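Local coordinates for protein metal-dependent phosphohydrolase, HDOD domain-containing (Geobacter sulfurreducens, PDB 3HC1) that is of unknown function but binds two iron ions and, as an HDOD-domain member of the HD phosphohydrolase superfamily, may act as a metal-dependent phosphohydrolase, at residues Ile214-His217 against Val223-Lys226. Numbering follows the deposited sequence.
Sequences ILYH and VPYK. With FE (Fe (III) ion), chain B.
NE2 of His217 binds the Fe(III) ion at 2.2 Å, and a water fills another position on the metal, its oxygen 1.9 Å from the iron. Asp153, His193, His218 and Glu249 supply the remaining protein ligands. The other ring nitrogen, ND1, makes a weak, strongly bent hydrogen bond (129°) to the carbonyl O of Ile214, which, with the metal bond, probably limits rotation of the ring. The bond from CA to CB of His217 is directed away from the loop at 223-226, that of Tyr216 toward it. With CG anti to the carbonyl carbon (chi1 -61°), the Tyr216 phenol ring is sandwiched, Leu215 CD2 near the rim of one face and Val223 CA over the centre of the other, a CH-pi contact 4.2 Å from the centroid. Val223 CG2 reaches the root of the same side chain, 3.6 Å from Tyr216 CB. At the far end of the ring, Pro224 CD packs 3.6 Å from Tyr216 CZ and 3.4 Å from Tyr216 OH. Two iron ions lie in this all-helical domain, with the H...HD...D signature of HD proteins at His122, His152, Asp153 and Asp238; Tyr216 lies near the C-terminal end of helix 208-216, just before the ligand pair His217 and His218, and the loop folds back over Tyr216 on the way to helix 229-243. With only a methyl group in place of the Tyr216 phenol, as in an alanine here, Val223 and Pro224 would probably lose the surface they pack on. Tyr225 is tethered separately: its OH hydrogen-bonds Asp212 of helix 208-216.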
# COMPACT_ATOMS: atom_id res chain seq x y z
N ILE A 214 -5.79 3.23 -5.62
CA ILE A 214 -5.34 2.12 -6.51
C ILE A 214 -5.40 2.56 -7.99
O ILE A 214 -4.45 2.36 -8.71
CB ILE A 214 -6.17 0.85 -6.23
CG1 ILE A 214 -6.01 0.36 -4.79
CG2 ILE A 214 -5.79 -0.31 -7.19
CD1 ILE A 214 -7.12 -0.69 -4.41
N LEU A 215 -6.44 3.29 -8.38
CA LEU A 215 -6.61 3.74 -9.76
C LEU A 215 -5.64 4.83 -10.20
O LEU A 215 -5.19 4.85 -11.37
CB LEU A 215 -8.06 4.25 -9.96
CG LEU A 215 -8.48 4.73 -11.37
CD1 LEU A 215 -8.26 3.64 -12.42
CD2 LEU A 215 -9.95 5.22 -11.38
N TYR A 216 -5.32 5.75 -9.29
CA TYR A 216 -4.64 7.00 -9.66
C TYR A 216 -3.22 7.14 -9.16
O TYR A 216 -2.58 8.18 -9.39
CB TYR A 216 -5.45 8.20 -9.16
CG TYR A 216 -6.85 8.35 -9.71
CD1 TYR A 216 -7.09 8.54 -11.07
CD2 TYR A 216 -7.94 8.41 -8.84
CE1 TYR A 216 -8.43 8.73 -11.56
CE2 TYR A 216 -9.25 8.60 -9.30
CZ TYR A 216 -9.49 8.74 -10.64
OH TYR A 216 -10.78 8.93 -11.02
N HIS A 217 -2.71 6.11 -8.49
CA HIS A 217 -1.43 6.22 -7.80
C HIS A 217 -0.22 6.44 -8.67
O HIS A 217 0.80 6.88 -8.14
CB HIS A 217 -1.19 5.07 -6.83
CG HIS A 217 -0.86 3.76 -7.48
ND1 HIS A 217 -1.81 2.78 -7.71
CD2 HIS A 217 0.33 3.23 -7.83
CE1 HIS A 217 -1.22 1.73 -8.25
NE2 HIS A 217 0.05 2.01 -8.42
N VAL A 223 -6.49 12.76 -10.47
CA VAL A 223 -7.56 12.60 -9.48
C VAL A 223 -8.60 13.74 -9.79
O VAL A 223 -8.23 14.89 -9.88
CB VAL A 223 -7.02 12.61 -8.02
CG1 VAL A 223 -8.14 12.43 -7.00
CG2 VAL A 223 -6.01 11.47 -7.78
N PRO A 224 -9.89 13.40 -10.00
CA PRO A 224 -10.87 14.45 -10.43
C PRO A 224 -11.50 15.25 -9.32
O PRO A 224 -12.52 15.91 -9.53
CB PRO A 224 -11.93 13.63 -11.19
CG PRO A 224 -11.90 12.29 -10.51
CD PRO A 224 -10.52 12.08 -9.89
N TYR A 225 -10.88 15.27 -8.16
CA TYR A 225 -11.32 16.10 -7.07
C TYR A 225 -10.15 16.65 -6.23
O TYR A 225 -9.03 16.12 -6.21
CB TYR A 225 -12.30 15.32 -6.18
CG TYR A 225 -11.81 13.93 -5.81
CD1 TYR A 225 -10.90 13.73 -4.75
CD2 TYR A 225 -12.29 12.79 -6.48
CE1 TYR A 225 -10.46 12.44 -4.38
CE2 TYR A 225 -11.85 11.46 -6.07
CZ TYR A 225 -10.95 11.32 -5.04
OH TYR A 225 -10.52 10.05 -4.65
N LYS A 226 -10.47 17.68 -5.47
CA LYS A 226 -9.48 18.52 -4.83
C LYS A 226 -8.98 17.88 -3.55
O LYS A 226 -7.82 17.96 -3.22
CB LYS A 226 -10.13 19.89 -4.52
CG LYS A 226 -9.21 20.93 -3.90
CD LYS A 226 -10.01 22.14 -3.42
CE LYS A 226 -9.11 23.33 -3.16
NZ LYS A 226 -9.71 24.22 -2.13
FE FE B . 1.66 0.63 -8.98
O HOH W 1 2.70 1.61 -7.73